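Local coordinates for uncharacterized protein (Bacteroides ovatus, PDB 4IRT) that is of unknown function but, as a putative neuraminidase with a BNR repeat-like beta-propeller domain, may act on sialic acid-containing glycans, at residues Y180-V185 / H192-W197; I209-S214 / G262-A267. All coordinates share one frame; numbering follows the deposited sequence.

Interaction 1 is the hairpin pairing of two strands within one beta-propeller blade; interaction 2 packs the third strand of that blade, through side chains, against the second strand of the next. Their centres are about 7 Å apart, and polar contacts connect them. Leu193 O and Ala212 N lie 2.8 Å apart, a probable backbone hydrogen bond continuing the sheet, while His192 ND1 and Tyr211 OH lie 2.7 Å apart, probably hydrogen-bonded. His192 CE1 packs against Gly262 O at 3.2 Å, so 192-197 touches both segments of interaction 2. One 1,2-ethanediol lies about 4 Å from the Trp181 side chain and another is bound by Arg213, both probably from crystallisation; neither place is an established active site.

Interaction 1 (Y180-V185 / H192-W197)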
loop_
_atom_site.group_PDB
_atom_site.type_symbol
_atom_site.label_atom_id
_atom_site.label_comp_id
_atom_site.label_asym_id
_atom_site.label_seq_id
_atom_site.Cartn_x
_atom_site.Cartn_y
_atom_site.Cartn_z
ATOM N N TYR A 180 7.548 3.492 -9.895
ATOM C CA TYR A 180 6.739 2.743 -8.949
ATOM C C TYR A 180 6.491 3.638 -7.773
ATOM O O TYR A 180 7.440 4.152 -7.172
ATOM C CB TYR A 180 7.433 1.467 -8.491
ATOM C CG TYR A 180 7.578 0.505 -9.620
ATOM C CD1 TYR A 180 6.559 -0.402 -9.916
ATOM C CD2 TYR A 180 8.709 0.510 -10.400
ATOM C CE1 TYR A 180 6.683 -1.287 -10.988
ATOM C CE2 TYR A 180 8.846 -0.364 -11.467
ATOM C CZ TYR A 180 7.825 -1.252 -11.759
ATOM O OH TYR A 180 7.983 -2.095 -12.834
ATOM N N TRP A 181 5.210 3.819 -7.466
ATOM C CA TRP A 181 4.764 4.841 -6.536
ATOM C C TRP A 181 3.999 4.284 -5.351
ATOM O O TRP A 181 3.587 3.146 -5.352
ATOM C CB TRP A 181 3.882 5.869 -7.270
ATOM C CG TRP A 181 2.709 5.239 -8.000
ATOM C CD1 TRP A 181 1.518 4.876 -7.493
ATOM C CD2 TRP A 181 2.679 4.896 -9.403
ATOM N NE1 TRP A 181 0.723 4.297 -8.490
ATOM C CE2 TRP A 181 1.426 4.322 -9.673
ATOM C CE3 TRP A 181 3.610 5.012 -10.437
ATOM C CZ2 TRP A 181 1.084 3.848 -10.933
ATOM C CZ3 TRP A 181 3.273 4.572 -11.679
ATOM C CH2 TRP A 181 2.017 3.976 -11.925
ATOM N N GLN A 182 3.809 5.141 -4.357
ATOM C CA GLN A 182 2.898 4.945 -3.223
ATOM C C GLN A 182 2.365 6.295 -2.766
ATOM O O GLN A 182 2.994 7.339 -3.006
ATOM C CB GLN A 182 3.592 4.201 -2.047
ATOM C CG GLN A 182 4.929 4.814 -1.588
ATOM C CD GLN A 182 6.137 4.325 -2.357
ATOM O OE1 GLN A 182 6.157 3.209 -2.894
ATOM N NE2 GLN A 182 7.172 5.178 -2.432
ATOM N N LEU A 183 1.173 6.284 -2.183
ATOM C CA LEU A 183 0.477 7.498 -1.790
ATOM C C LEU A 183 -0.111 7.342 -0.416
ATOM O O LEU A 183 -0.191 6.233 0.116
ATOM C CB LEU A 183 -0.666 7.855 -2.755
ATOM C CG LEU A 183 -0.270 8.045 -4.206
ATOM C CD1 LEU A 183 -0.359 6.747 -4.975
ATOM C CD2 LEU A 183 -1.114 9.053 -4.938
ATOM N N TYR A 184 -0.542 8.467 0.117
ATOM C CA TYR A 184 -1.246 8.525 1.382
ATOM C C TYR A 184 -2.015 9.831 1.443
ATOM O O TYR A 184 -1.503 10.874 1.022
ATOM C CB TYR A 184 -0.260 8.464 2.529
ATOM C CG TYR A 184 -0.857 8.322 3.909
ATOM C CD1 TYR A 184 -1.244 7.068 4.375
ATOM C CD2 TYR A 184 -0.960 9.415 4.783
ATOM C CE1 TYR A 184 -1.772 6.899 5.651
ATOM C CE2 TYR A 184 -1.482 9.255 6.071
ATOM C CZ TYR A 184 -1.870 7.967 6.501
ATOM O OH TYR A 184 -2.381 7.754 7.762
ATOM N N VAL A 185 -3.242 9.790 1.961
ATOM C CA VAL A 185 -4.000 11.027 2.140
ATOM C C VAL A 185 -4.000 11.315 3.622
ATOM O O VAL A 185 -4.470 10.484 4.419
ATOM C CB VAL A 185 -5.429 10.898 1.598
ATOM C CG1 VAL A 185 -6.212 12.178 1.862
ATOM C CG2 VAL A 185 -5.376 10.581 0.109
ATOM N N HIS A 192 -0.375 12.796 -0.588
ATOM C CA HIS A 192 1.057 12.646 -0.694
ATOM C C HIS A 192 1.387 11.590 -1.722
ATOM O O HIS A 192 0.691 10.592 -1.823
ATOM C CB HIS A 192 1.659 12.243 0.666
ATOM C CG HIS A 192 1.409 13.242 1.749
ATOM N ND1 HIS A 192 2.321 14.213 2.072
ATOM C CD2 HIS A 192 0.337 13.449 2.555
ATOM C CE1 HIS A 192 1.832 14.981 3.031
ATOM N NE2 HIS A 192 0.634 14.527 3.356
ATOM N N LEU A 193 2.479 11.794 -2.446
ATOM C CA LEU A 193 2.934 10.860 -3.479
ATOM C C LEU A 193 4.444 10.752 -3.465
ATOM O O LEU A 193 5.140 11.764 -3.514
ATOM C CB LEU A 193 2.494 11.401 -4.849
ATOM C CG LEU A 193 3.064 10.765 -6.117
ATOM C CD1 LEU A 193 2.600 9.344 -6.294
ATOM C CD2 LEU A 193 2.641 11.601 -7.314
ATOM N N SER A 194 4.958 9.527 -3.419
ATOM C CA SER A 194 6.405 9.273 -3.588
ATOM C C SER A 194 6.608 8.097 -4.538
ATOM O O SER A 194 5.686 7.269 -4.763
ATOM C CB SER A 194 7.104 9.015 -2.258
ATOM O OG SER A 194 6.500 7.960 -1.553
ATOM N N TRP A 195 7.815 8.018 -5.104
ATOM C CA TRP A 195 8.126 6.999 -6.097
ATOM C C TRP A 195 9.607 6.811 -6.274
ATOM O O TRP A 195 10.380 7.658 -5.867
ATOM C CB TRP A 195 7.475 7.324 -7.447
ATOM C CG TRP A 195 7.999 8.489 -8.198
ATOM C CD1 TRP A 195 8.919 8.450 -9.247
ATOM C CD2 TRP A 195 7.602 9.865 -8.070
ATOM N NE1 TRP A 195 9.116 9.714 -9.740
ATOM C CE2 TRP A 195 8.326 10.601 -9.047
ATOM C CE3 TRP A 195 6.751 10.558 -7.197
ATOM C CZ2 TRP A 195 8.233 11.990 -9.158
ATOM C CZ3 TRP A 195 6.633 11.970 -7.328
ATOM C CH2 TRP A 195 7.365 12.655 -8.302
ATOM N N VAL A 196 9.965 5.694 -6.892
ATOM C CA VAL A 196 11.323 5.431 -7.364
ATOM C C VAL A 196 11.238 5.328 -8.877
ATOM O O VAL A 196 10.174 4.998 -9.448
ATOM C CB VAL A 196 11.917 4.114 -6.787
ATOM C CG1 VAL A 196 11.802 4.118 -5.250
ATOM C CG2 VAL A 196 11.254 2.890 -7.398
ATOM N N TRP A 197 12.335 5.659 -9.528
ATOM C CA TRP A 197 12.439 5.429 -10.928
ATOM C C TRP A 197 12.930 4.031 -11.163
ATOM O O TRP A 197 13.696 3.489 -10.364
ATOM C CB TRP A 197 13.433 6.387 -11.548
ATOM C CG TRP A 197 13.036 7.832 -11.460
ATOM C CD1 TRP A 197 13.702 8.815 -10.793
ATOM C CD2 TRP A 197 11.921 8.476 -12.110
ATOM N NE1 TRP A 197 13.071 10.030 -10.978
ATOM C CE2 TRP A 197 11.981 9.846 -11.786
ATOM C CE3 TRP A 197 10.896 8.029 -12.953
ATOM C CZ2 TRP A 197 11.044 10.789 -12.285
ATOM C CZ3 TRP A 197 9.983 8.957 -13.439
ATOM C CH2 TRP A 197 10.060 10.317 -13.096
#
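Gln182 and Ser194 form the side-chain hydrogen bond of an antiparallel beta hairpin whose strands, 178-185 and 191-198, are the first two of a four-stranded beta-propeller blade. Their backbones make a hydrogen-bonded pair, Gln182 N to Ser194 O at 2.9 Å and Ser194 N to Gln182 O at 3.0 Å. Gln182 CG stands between its backbone N and carbonyl carbon (chi1 52°), and the chain bends at chi2, bringing the amide across to the other strand. Gln182 NE2 donates to Ser194 OG at 3.0 Å, with OG close to the amide plane. Because OE1 accepts from Thr254 N, both ends of the amide are engaged and its rotation is fixed.

The other face carries Trp181, Leu183, Leu193 and Trp195. The indoles turn from the partner strands, and Trp181 CB meets Trp195 CB at 3.9 Å. Leu183 and Leu193 run alongside each other in the same direction, and Leu193 CD1 reaches both Leu183 CG and Trp181 CB, each at 3.8 Å. Leu151 and Met153 of the preceding blade pack here. Near the turn, Tyr184 O accepts from His192 N at 2.7 Å (169° at the hydrogen) and lies in the imidazole plane, 3.5 Å from His192 CD2.

Interaction 2 (I209-S214 / G262-A267); sequences ICYARS and GNPYIA. With EDO (1,2-ethanediol), chain M.
Tyr211 overlaps Pro264 with its phenol end: Tyr211 CE1 comes to 3.5 Å from Pro264 CB, and Tyr211 OH to 3.6 Å from Pro264 CG. The side chains stand roughly perpendicular; Tyr211 CG, anti to the backbone N (chi1 176°), extends the phenol toward the proline. Ile209 CG2 meets Ile266 CD1 at 4.0 Å, the isoleucines passing with opposite headings.

Arg213, extended from CG to NE, turns the edge of its guanidinium toward Pro264, whose CD lies near the guanidinium plane, 3.8 Å from Arg213 NH1. Arg213 NH1 donates to Tyr211 OH at 2.9 Å, 24° out of the guanidinium plane, and to a water weakly bonded to Asn263 OD1. Two more donors grip a 1,2-ethanediol: Arg213 NE to O1 at 2.9 Å and Arg213 NH2 to O2 at 3.1 Å. A leucine in place of Arg213 would probably leave Tyr211 OH with His192 but without its guanidinium donor, and break the water link to Asn263.

Strand 206-214 is third in its sheet and 264-271 second in the next; the segment axes come no closer than 10.1 Å, at 145°. Met256 of strand 255-258 touches Tyr211, Pro264 and Ile266, and Trp290 meets the Tyr211 ring edge-to-face.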
loop_
_atom_site.group_PDB
_atom_site.type_symbol
_atom_site.label_atom_id
_atom_site.label_comp_id
_atom_site.label_asym_id
_atom_site.label_seq_id
_atom_site.Cartn_x
_atom_site.Cartn_y
_atom_site.Cartn_z
ATOM N N ILE A 209 14.392 8.299 -4.679
ATOM C CA ILE A 209 13.079 8.471 -4.076
ATOM C C ILE A 209 12.639 9.911 -4.273
ATOM O O ILE A 209 13.306 10.853 -3.790
ATOM C CB ILE A 209 13.068 8.120 -2.565
ATOM C CG1 ILE A 209 13.650 6.704 -2.350
ATOM C CG2 ILE A 209 11.644 8.224 -2.014
ATOM C CD1 ILE A 209 13.617 6.186 -0.920
ATOM N N CYS A 210 11.505 10.079 -4.940
ATOM C CA CYS A 210 10.985 11.400 -5.302
ATOM C C CYS A 210 9.637 11.650 -4.600
ATOM O O CYS A 210 9.005 10.733 -4.117
ATOM C CB CYS A 210 10.806 11.508 -6.823
ATOM S SG CYS A 210 12.350 11.350 -7.780
ATOM N N TYR A 211 9.177 12.898 -4.590
ATOM C CA TYR A 211 8.034 13.275 -3.766
ATOM C C TYR A 211 7.238 14.416 -4.397
ATOM O O TYR A 211 7.811 15.307 -4.981
ATOM C CB TYR A 211 8.521 13.715 -2.391
ATOM C CG TYR A 211 7.416 14.225 -1.501
ATOM C CD1 TYR A 211 6.597 13.333 -0.798
ATOM C CD2 TYR A 211 7.187 15.578 -1.349
ATOM C CE1 TYR A 211 5.568 13.791 0.005
ATOM C CE2 TYR A 211 6.146 16.042 -0.563
ATOM C CZ TYR A 211 5.357 15.153 0.139
ATOM O OH TYR A 211 4.352 15.594 0.976
ATOM N N ALA A 212 5.924 14.380 -4.221
ATOM C CA ALA A 212 5.072 15.496 -4.515
ATOM C C ALA A 212 3.850 15.431 -3.631
ATOM O O ALA A 212 3.535 14.374 -3.103
ATOM C CB ALA A 212 4.655 15.471 -5.979
ATOM N N ARG A 213 3.191 16.567 -3.451
ATOM C CA ARG A 213 1.903 16.603 -2.729
ATOM C C ARG A 213 0.908 17.584 -3.319
ATOM O O ARG A 213 1.282 18.558 -3.953
ATOM C CB ARG A 213 2.110 16.876 -1.242
ATOM C CG ARG A 213 2.873 18.166 -0.927
ATOM C CD ARG A 213 2.773 18.420 0.572
ATOM N NE ARG A 213 3.690 19.452 1.076
ATOM C CZ ARG A 213 4.634 19.252 1.981
ATOM N NH1 ARG A 213 4.872 18.041 2.476
ATOM N NH2 ARG A 213 5.359 20.274 2.382
ATOM N N SER A 214 -0.369 17.327 -3.089
ATOM C CA SER A 214 -1.439 18.150 -3.625
ATOM C C SER A 214 -2.415 18.498 -2.515
ATOM O O SER A 214 -2.876 17.609 -1.776
ATOM C CB SER A 214 -2.225 17.421 -4.705
ATOM O OG SER A 214 -3.313 18.240 -5.140
ATOM N N GLY A 262 0.948 16.876 8.643
ATOM C CA GLY A 262 1.110 16.799 7.199
ATOM C C GLY A 262 2.538 16.577 6.706
ATOM O O GLY A 262 2.794 16.728 5.514
ATOM N N ASN A 263 3.460 16.240 7.600
ATOM C CA ASN A 263 4.827 15.841 7.221
ATOM C C ASN A 263 4.864 14.378 6.709
ATOM O O ASN A 263 4.285 13.497 7.349
ATOM C CB ASN A 263 5.777 15.990 8.396
ATOM C CG ASN A 263 5.984 17.446 8.779
ATOM O OD1 ASN A 263 6.070 18.335 7.922
ATOM N ND2 ASN A 263 6.001 17.690 10.047
ATOM N N PRO A 264 5.528 14.135 5.551
ATOM C CA PRO A 264 5.523 12.804 4.913
ATOM C C PRO A 264 6.624 11.910 5.433
ATOM O O PRO A 264 7.730 12.392 5.706
ATOM C CB PRO A 264 5.796 13.101 3.433
ATOM C CG PRO A 264 6.662 14.366 3.496
ATOM C CD PRO A 264 6.057 15.164 4.638
ATOM N N TYR A 265 6.318 10.617 5.496
ATOM C CA TYR A 265 7.224 9.572 5.929
ATOM C C TYR A 265 7.166 8.437 4.912
ATOM O O TYR A 265 6.079 8.031 4.528
ATOM C CB TYR A 265 6.808 9.004 7.272
ATOM C CG TYR A 265 6.940 9.967 8.411
ATOM C CD1 TYR A 265 6.021 10.980 8.564
ATOM C CD2 TYR A 265 7.972 9.864 9.319
ATOM C CE1 TYR A 265 6.122 11.880 9.615
ATOM C CE2 TYR A 265 8.094 10.764 10.370
ATOM C CZ TYR A 265 7.166 11.773 10.508
ATOM O OH TYR A 265 7.242 12.685 11.543
ATOM N N ILE A 266 8.328 7.946 4.470
ATOM C CA ILE A 266 8.389 6.892 3.432
ATOM C C ILE A 266 9.198 5.711 3.962
ATOM O O ILE A 266 10.289 5.911 4.441
ATOM C CB ILE A 266 9.057 7.418 2.155
ATOM C CG1 ILE A 266 8.303 8.640 1.628
ATOM C CG2 ILE A 266 9.161 6.295 1.115
ATOM C CD1 ILE A 266 9.084 9.594 0.720
ATOM N N ALA A 267 8.648 4.503 3.880
ATOM C CA ALA A 267 9.304 3.293 4.397
ATOM C C ALA A 267 9.739 2.392 3.252
ATOM O O ALA A 267 8.962 2.088 2.340
ATOM C CB ALA A 267 8.375 2.543 5.329
HETATM C C1 EDO M . 4.215 23.364 -0.106
HETATM O O1 EDO M . 3.979 21.955 -0.313
HETATM C C2 EDO M . 3.684 23.877 1.231
HETATM O O2 EDO M . 4.312 23.163 2.303
HETATM O O HOH W 1 6.846 18.479 4.605
#